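Local coordinates for 16S rRNA (adenine(1408)-N(1))-methyltransferase (Escherichia coli, PDB 3P2E), which transfers a methyl group from S-adenosyl-L-methionine to N1 of adenine 1408 in the 16S rRNA of assembled 30S subunits, conferring resistance to various aminoglycosides, at residues Ile29-Gly34 with Gly108-Tyr113; Tyr40-Asn45 with Thr49-Ile54; Glu188-Lys191 with Trp197-Arg200. All coordinates share one frame; numbering follows the deposited sequence.

Interactions 1 and 2 are buried and meet in the central sheet, where strands 26-31 and 49-54 run side by side; Asp30 N and O probably bond to Ile52 O and Ile54 N. Interaction 1 joins the end of strand 26-31 to helix 108-115 through Leu110, with SAH bonded to both segments, mixing leucine packing with polar grips on the ligand. Interaction 2, nested within the loop that interaction 1 closes, packs a helix on the sheet through an aromatic face, away from the ligand. Interaction 3, centred about 17 Å from the centre of interaction 1, is only partly buried; it pairs two short helices near the chain's C-terminal end and touches SAH through Trp197.

Interaction 1 of 3, residues Ile29-Gly34 with Gly108-Tyr113; sequences IDLGTG and GTLLEY. With SAH (S-adenosyl-L-homocysteine), chain C.
Gly32 O, on a residue that packs against Leu110, accepts a 2.8 Å hydrogen bond from the amino N of SAH. Gly32 belongs to the glycine-rich turn after strand 26-31, the AdoMet-binding loop of the Rossmann-like methyltransferase fold. Helix 108-115 meets the turn directly through Leu110, and the adenine lies against that contact. Leu110 does the protein-to-protein packing: its CD2 lies 3.8 Å from Gly32 CA, a close approach to a bare backbone with positive phi, and an equal distance from Leu31 O. The branch tips meet more loosely, Leu31 CD2 to Leu110 CD1 at 4.2 Å. Leu110 also lies over one face of the adenine, its CB 3.6 Å from SAH C5, and Leu31 CD1 approaches the rim of the same face near SAH C2. Thr109 reads the adenine edge instead. Its chi1 of 61° sets OG1 over the helix backbone, flanked by N and C, where it accepts an almost straight bond from SAH N6 (2.9 Å, 176° at the hydrogen). Asp55 OD1 accepts from Gly34 N and is also bonded to SAH, while Tyr113 OH is joined to Glu88 OE2. Asp30 braces the turn from the strand side: Ser102 OG is bonded to its OD1, and Thr33 OG1 donates to Asp30 OD2 over 2.7 Å, arriving on the anti side and 21° out of the carboxylate plane.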
# COMPACT_ATOMS: atom_id res chain seq x y z
N ILE A 29 5.29 -2.61 1.48
CA ILE A 29 4.92 -1.79 0.34
C ILE A 29 3.44 -1.43 0.42
O ILE A 29 2.59 -2.30 0.64
CB ILE A 29 5.16 -2.51 -1.02
CG1 ILE A 29 6.67 -2.66 -1.27
CG2 ILE A 29 4.52 -1.71 -2.16
CD1 ILE A 29 7.02 -3.38 -2.58
N ASP A 30 3.13 -0.15 0.26
CA ASP A 30 1.75 0.33 0.27
C ASP A 30 1.53 0.90 -1.13
O ASP A 30 2.08 1.95 -1.49
CB ASP A 30 1.55 1.41 1.33
CG ASP A 30 0.11 1.87 1.44
OD1 ASP A 30 -0.79 1.00 1.38
OD2 ASP A 30 -0.12 3.09 1.59
N LEU A 31 0.75 0.18 -1.93
CA LEU A 31 0.45 0.56 -3.32
C LEU A 31 -0.76 1.49 -3.38
O LEU A 31 -1.80 1.19 -2.80
CB LEU A 31 0.21 -0.70 -4.15
CG LEU A 31 -0.18 -0.53 -5.62
CD1 LEU A 31 0.87 0.29 -6.36
CD2 LEU A 31 -0.33 -1.91 -6.24
N GLY A 32 -0.63 2.59 -4.11
CA GLY A 32 -1.71 3.57 -4.20
C GLY A 32 -1.76 4.26 -2.84
O GLY A 32 -2.83 4.51 -2.29
N THR A 33 -0.58 4.58 -2.32
CA THR A 33 -0.44 5.17 -1.00
C THR A 33 -1.12 6.52 -0.75
O THR A 33 -1.39 6.88 0.40
CB THR A 33 1.06 5.27 -0.62
OG1 THR A 33 1.20 5.28 0.81
CG2 THR A 33 1.70 6.52 -1.21
N GLY A 34 -1.39 7.27 -1.80
CA GLY A 34 -2.06 8.55 -1.62
C GLY A 34 -1.18 9.66 -1.08
O GLY A 34 -0.07 9.88 -1.59
N GLY A 108 -10.47 4.73 -8.39
CA GLY A 108 -10.04 4.73 -9.77
C GLY A 108 -9.70 3.36 -10.31
O GLY A 108 -10.30 2.35 -9.92
N THR A 109 -8.72 3.30 -11.20
CA THR A 109 -8.33 2.03 -11.81
C THR A 109 -7.83 1.00 -10.80
O THR A 109 -8.09 -0.19 -10.95
CB THR A 109 -7.27 2.22 -12.92
OG1 THR A 109 -6.08 2.80 -12.38
CG2 THR A 109 -7.81 3.14 -14.01
N LEU A 110 -7.13 1.45 -9.76
CA LEU A 110 -6.61 0.51 -8.77
C LEU A 110 -7.74 -0.23 -8.07
O LEU A 110 -7.64 -1.43 -7.80
CB LEU A 110 -5.74 1.24 -7.73
CG LEU A 110 -5.00 0.34 -6.73
CD1 LEU A 110 -4.19 -0.72 -7.46
CD2 LEU A 110 -4.10 1.19 -5.84
N LEU A 111 -8.83 0.48 -7.77
CA LEU A 111 -9.96 -0.17 -7.12
C LEU A 111 -10.50 -1.29 -8.02
O LEU A 111 -10.76 -2.40 -7.56
CB LEU A 111 -11.07 0.84 -6.83
CG LEU A 111 -12.39 0.26 -6.30
CD1 LEU A 111 -12.16 -0.45 -4.98
CD2 LEU A 111 -13.41 1.38 -6.12
N GLU A 112 -10.65 -1.00 -9.32
CA GLU A 112 -11.16 -2.01 -10.24
C GLU A 112 -10.22 -3.21 -10.36
O GLU A 112 -10.67 -4.35 -10.46
CB GLU A 112 -11.42 -1.40 -11.62
CG GLU A 112 -10.18 -1.22 -12.49
CD GLU A 112 -10.53 -0.84 -13.92
OE1 GLU A 112 -11.30 -1.58 -14.56
OE2 GLU A 112 -10.02 0.20 -14.40
N TYR A 113 -8.91 -2.98 -10.33
CA TYR A 113 -7.96 -4.09 -10.44
C TYR A 113 -8.11 -5.05 -9.26
O TYR A 113 -7.91 -6.25 -9.39
CB TYR A 113 -6.51 -3.59 -10.48
CG TYR A 113 -6.19 -2.74 -11.69
CD1 TYR A 113 -6.87 -2.91 -12.89
CD2 TYR A 113 -5.18 -1.78 -11.63
CE1 TYR A 113 -6.56 -2.14 -14.01
CE2 TYR A 113 -4.86 -1.00 -12.74
CZ TYR A 113 -5.56 -1.19 -13.93
OH TYR A 113 -5.25 -0.42 -15.03
N SAH C . -4.28 4.54 0.15
CA SAH C . -4.76 5.82 0.07
CB SAH C . -5.71 5.95 -1.12
CG SAH C . -6.01 7.32 -1.66
SD SAH C . -7.10 7.43 -3.03
C SAH C . -5.38 6.23 1.47
O SAH C . -5.26 7.38 1.54
OXT SAH C . -5.85 5.51 2.23
C5' SAH C . -6.68 6.26 -4.32
C4' SAH C . -5.12 6.43 -4.66
O4' SAH C . -4.90 5.35 -5.57
C3' SAH C . -4.75 7.72 -5.37
O3' SAH C . -3.70 8.43 -4.64
C2' SAH C . -4.36 7.27 -6.82
O2' SAH C . -3.36 8.03 -7.46
C1' SAH C . -3.96 5.79 -6.60
N9 SAH C . -4.10 4.92 -7.83
C8 SAH C . -5.21 4.85 -8.68
N7 SAH C . -5.02 4.03 -9.71
C5 SAH C . -3.68 3.57 -9.47
C6 SAH C . -2.94 2.64 -10.28
N6 SAH C . -3.46 2.10 -11.41
N1 SAH C . -1.67 2.37 -9.82
C2 SAH C . -1.15 2.94 -8.65
N3 SAH C . -1.87 3.83 -7.86
C4 SAH C . -3.13 4.08 -8.36

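Interaction 2 of 3, residues Tyr40-Asn45 with Thr49-Ile54; sequences YKLAIN and TFYIGI
Leu42 and Ala43 press together onto one face of the Tyr51 ring, packing helix 37-44 against strand 49-54 within the beta-alpha-beta unit that begins with strand 26-31. Of the CH-pi kind is the approach of Leu42 CB, which stands 4.0 Å from the ring centroid and 29° off the normal; CE1 is the ring atom it comes closest to, at 3.6 Å. The Leu42 side chain crosses that of Tyr51 at about a right angle, and its CD1 adds a looser touch at CE1. Apolar packing continues over the same face, toward the CD2 side, where Tyr51 CD2 is 3.5 Å from Ala43 CA and 3.6 Å from Ala43 CB. The small alanine thus lets the helix backbone itself settle on the ring, with Ala43 N above the rim. Tyr51 chi1 of -70°, with CG anti to the carbonyl carbon, turns the ring to meet the helix. Polar bonds lie around the contact: Asn79 ND2 is hydrogen-bonded to both Ala43 O and Thr49 O, tying helix to strand, and Asp46 OD2 joins Tyr51 OH to Thr49 OG1. The ring is filled in from its second face by Thr49 CG2, 3.4 Å above the plane and offset toward the rim.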
# COMPACT_ATOMS: atom_id res chain seq x y z
N TYR A 40 3.25 7.20 6.86
CA TYR A 40 4.03 7.97 7.83
C TYR A 40 3.72 7.45 9.23
O TYR A 40 4.62 7.30 10.06
CB TYR A 40 3.68 9.46 7.76
CG TYR A 40 4.53 10.33 8.66
CD1 TYR A 40 5.69 10.94 8.18
CD2 TYR A 40 4.21 10.50 10.01
CE1 TYR A 40 6.51 11.69 9.02
CE2 TYR A 40 5.02 11.25 10.86
CZ TYR A 40 6.17 11.84 10.36
OH TYR A 40 6.99 12.56 11.20
N LYS A 41 2.45 7.17 9.51
CA LYS A 41 2.06 6.67 10.82
C LYS A 41 2.60 5.27 11.06
O LYS A 41 3.06 4.95 12.16
CB LYS A 41 0.53 6.66 10.97
CG LYS A 41 0.06 6.18 12.34
CD LYS A 41 -1.45 6.30 12.50
CE LYS A 41 -1.89 5.84 13.88
NZ LYS A 41 -3.36 5.96 14.07
N LEU A 42 2.56 4.42 10.04
CA LEU A 42 3.08 3.06 10.19
C LEU A 42 4.58 3.11 10.49
O LEU A 42 5.07 2.41 11.38
CB LEU A 42 2.88 2.26 8.91
CG LEU A 42 1.45 1.90 8.53
CD1 LEU A 42 1.46 1.09 7.24
CD2 LEU A 42 0.80 1.11 9.65
N ALA A 43 5.28 3.96 9.75
CA ALA A 43 6.72 4.11 9.88
C ALA A 43 7.14 4.68 11.23
O ALA A 43 8.13 4.23 11.81
CB ALA A 43 7.24 4.99 8.77
N ILE A 44 6.41 5.67 11.72
CA ILE A 44 6.75 6.27 12.99
C ILE A 44 6.58 5.26 14.14
O ILE A 44 7.25 5.36 15.16
CB ILE A 44 5.88 7.54 13.24
CG1 ILE A 44 6.39 8.33 14.46
CG2 ILE A 44 4.43 7.15 13.43
CD1 ILE A 44 5.91 7.80 15.80
N ASN A 45 5.71 4.28 13.95
CA ASN A 45 5.48 3.29 15.00
C ASN A 45 6.29 2.00 14.89
O ASN A 45 6.18 1.12 15.74
CB ASN A 45 3.98 2.95 15.09
CG ASN A 45 3.15 4.12 15.58
OD1 ASN A 45 2.33 4.67 14.84
ND2 ASN A 45 3.37 4.51 16.83
N THR A 49 11.14 -1.65 10.19
CA THR A 49 10.51 -1.96 8.91
C THR A 49 10.74 -0.78 7.97
O THR A 49 10.60 0.38 8.37
CB THR A 49 8.99 -2.20 9.03
OG1 THR A 49 8.74 -3.39 9.80
CG2 THR A 49 8.35 -2.35 7.65
N PHE A 50 11.12 -1.08 6.73
CA PHE A 50 11.33 -0.03 5.75
C PHE A 50 10.04 0.07 4.96
O PHE A 50 9.58 -0.92 4.38
CB PHE A 50 12.49 -0.37 4.81
CG PHE A 50 12.85 0.75 3.88
CD1 PHE A 50 13.39 1.93 4.38
CD2 PHE A 50 12.60 0.66 2.51
CE1 PHE A 50 13.68 3.00 3.53
CE2 PHE A 50 12.89 1.72 1.66
CZ PHE A 50 13.43 2.89 2.17
N TYR A 51 9.45 1.26 4.95
CA TYR A 51 8.18 1.50 4.27
C TYR A 51 8.31 2.15 2.90
O TYR A 51 8.96 3.19 2.74
CB TYR A 51 7.28 2.34 5.17
CG TYR A 51 6.79 1.57 6.38
CD1 TYR A 51 5.64 0.78 6.30
CD2 TYR A 51 7.51 1.57 7.57
CE1 TYR A 51 5.23 -0.00 7.38
CE2 TYR A 51 7.11 0.78 8.65
CZ TYR A 51 5.97 0.01 8.55
OH TYR A 51 5.57 -0.78 9.61
N ILE A 52 7.69 1.52 1.92
CA ILE A 52 7.71 1.99 0.55
C ILE A 52 6.30 2.32 0.09
O ILE A 52 5.47 1.42 -0.03
CB ILE A 52 8.30 0.93 -0.40
CG1 ILE A 52 9.71 0.55 0.07
CG2 ILE A 52 8.34 1.45 -1.83
CD1 ILE A 52 10.34 -0.58 -0.72
N GLY A 53 6.04 3.60 -0.13
CA GLY A 53 4.73 4.03 -0.58
C GLY A 53 4.79 4.37 -2.05
O GLY A 53 5.59 5.21 -2.46
N ILE A 54 3.93 3.74 -2.84
CA ILE A 54 3.89 3.93 -4.28
C ILE A 54 2.61 4.63 -4.75
O ILE A 54 1.51 4.28 -4.34
CB ILE A 54 3.93 2.56 -5.01
CG1 ILE A 54 5.14 1.75 -4.54
CG2 ILE A 54 3.98 2.77 -6.51
CD1 ILE A 54 5.16 0.33 -5.08

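Interaction 3 of 3, residues Glu188-Lys191 with Trp197-Arg200; sequences EYVK and WAKR. With SAH (S-adenosyl-L-homocysteine), chain C.
Val190 CG1 and Lys199 CE each meet a backbone carbonyl oxygen, of Ala198 and Lys191 respectively, and no hydrogen bond crosses between the two segments. Val190 CG1 comes to 3.5 Å from Ala198 O, and Lys199 CE lies 3.8 Å from Lys191 O. The valine branch that does the touching is the one anti to the backbone N (chi1 -179°); it reaches Ala198 CB as well, more loosely, at 4.2 Å. Lys199 leaves its helix away from residues 188-191, but a bend at chi2 (-69°) brings CE beside the Lys191 carbonyl. Val190 also packs on Phe105 and Phe209, so its side chain is held between helix 196-203, the loop at Phe105 and strand 209-215. One residue before Ala198, Trp197 turns to the ligand. SAH SD sits 3.7 Å above one face of the indole, offset toward the rim, and SAH CG lies 3.5 Å from Trp197 CD1. The indole is fixed by a hydrogen bond between NE1 and Phe105 O and by an edge-to-face meeting with Trp107. Arg200 adds its guanidinium at the indole edge, with Trp197 CE3 above the guanidinium plane. Ser195 OG bonds both Ala198 N and SAH. The start of helix 196-203 thus forms part of the wall round the homocysteine portion of the ligand, in the S-adenosyl-L-methionine site of this Rossmann-like methyltransferase.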
# COMPACT_ATOMS: atom_id res chain seq x y z
N GLU A 188 -15.67 3.18 12.55
CA GLU A 188 -14.80 3.34 13.72
C GLU A 188 -13.40 2.82 13.44
O GLU A 188 -12.40 3.45 13.79
CB GLU A 188 -15.38 2.61 14.93
CG GLU A 188 -14.73 3.03 16.24
CD GLU A 188 -15.08 2.12 17.40
OE1 GLU A 188 -16.26 1.75 17.53
OE2 GLU A 188 -14.16 1.79 18.18
N TYR A 189 -13.33 1.65 12.81
CA TYR A 189 -12.04 1.05 12.48
C TYR A 189 -11.19 1.94 11.56
O TYR A 189 -9.97 2.00 11.69
CB TYR A 189 -12.25 -0.30 11.79
CG TYR A 189 -10.94 -0.91 11.37
CD1 TYR A 189 -10.12 -1.53 12.31
CD2 TYR A 189 -10.48 -0.79 10.06
CE1 TYR A 189 -8.87 -2.00 11.96
CE2 TYR A 189 -9.22 -1.27 9.70
CZ TYR A 189 -8.42 -1.87 10.66
OH TYR A 189 -7.17 -2.31 10.33
N VAL A 190 -11.85 2.61 10.63
CA VAL A 190 -11.16 3.47 9.67
C VAL A 190 -10.68 4.78 10.29
O VAL A 190 -9.78 5.43 9.76
CB VAL A 190 -12.07 3.75 8.45
CG1 VAL A 190 -11.35 4.62 7.43
CG2 VAL A 190 -12.49 2.41 7.83
N LYS A 191 -11.26 5.15 11.43
CA LYS A 191 -10.88 6.39 12.10
C LYS A 191 -9.44 6.40 12.57
O LYS A 191 -8.91 7.45 12.94
CB LYS A 191 -11.82 6.66 13.28
CG LYS A 191 -13.24 6.98 12.87
CD LYS A 191 -14.10 7.39 14.06
CE LYS A 191 -15.51 7.73 13.63
NZ LYS A 191 -16.36 8.17 14.77
N TRP A 197 -8.26 11.32 2.99
CA TRP A 197 -9.25 10.47 2.33
C TRP A 197 -9.86 9.48 3.32
O TRP A 197 -11.08 9.32 3.37
CB TRP A 197 -8.56 9.74 1.17
CG TRP A 197 -9.33 8.63 0.48
CD1 TRP A 197 -8.93 7.33 0.35
CD2 TRP A 197 -10.55 8.75 -0.27
NE1 TRP A 197 -9.82 6.63 -0.45
CE2 TRP A 197 -10.82 7.48 -0.84
CE3 TRP A 197 -11.44 9.80 -0.52
CZ2 TRP A 197 -11.94 7.24 -1.64
CZ3 TRP A 197 -12.56 9.56 -1.32
CH2 TRP A 197 -12.79 8.28 -1.88
N ALA A 198 -9.02 8.81 4.10
CA ALA A 198 -9.53 7.84 5.07
C ALA A 198 -10.41 8.52 6.11
O ALA A 198 -11.43 7.97 6.52
CB ALA A 198 -8.37 7.12 5.75
N LYS A 199 -10.01 9.71 6.54
CA LYS A 199 -10.79 10.45 7.53
C LYS A 199 -12.16 10.80 6.95
O LYS A 199 -13.18 10.69 7.64
CB LYS A 199 -10.05 11.73 7.95
CG LYS A 199 -8.81 11.47 8.81
CD LYS A 199 -9.20 10.96 10.19
CE LYS A 199 -7.97 10.66 11.04
NZ LYS A 199 -7.06 11.84 11.13
N ARG A 200 -12.19 11.22 5.69
CA ARG A 200 -13.46 11.54 5.05
C ARG A 200 -14.36 10.31 5.02
O ARG A 200 -15.55 10.39 5.32
CB ARG A 200 -13.24 12.04 3.62
CG ARG A 200 -12.91 13.52 3.52
CD ARG A 200 -12.52 13.90 2.10
NE ARG A 200 -13.48 13.43 1.11
CZ ARG A 200 -13.22 13.34 -0.19
NH1 ARG A 200 -12.02 13.68 -0.65
NH2 ARG A 200 -14.14 12.91 -1.04
N SAH C . -4.28 4.54 0.15
CA SAH C . -4.76 5.82 0.07
CB SAH C . -5.71 5.95 -1.12
CG SAH C . -6.01 7.32 -1.66
SD SAH C . -7.10 7.43 -3.03
C SAH C . -5.38 6.23 1.47
O SAH C . -5.26 7.38 1.54
OXT SAH C . -5.85 5.51 2.23
C5' SAH C . -6.68 6.26 -4.32
C4' SAH C . -5.12 6.43 -4.66
O4' SAH C . -4.90 5.35 -5.57
C3' SAH C . -4.75 7.72 -5.37
O3' SAH C . -3.70 8.43 -4.64
C2' SAH C . -4.36 7.27 -6.82
O2' SAH C . -3.36 8.03 -7.46
C1' SAH C . -3.96 5.79 -6.60
N9 SAH C . -4.10 4.92 -7.83
C8 SAH C . -5.21 4.85 -8.68
N7 SAH C . -5.02 4.03 -9.71
C5 SAH C . -3.68 3.57 -9.47
C6 SAH C . -2.94 2.64 -10.28
N6 SAH C . -3.46 2.10 -11.41
N1 SAH C . -1.67 2.37 -9.82
C2 SAH C . -1.15 2.94 -8.65
N3 SAH C . -1.87 3.83 -7.86
C4 SAH C . -3.13 4.08 -8.36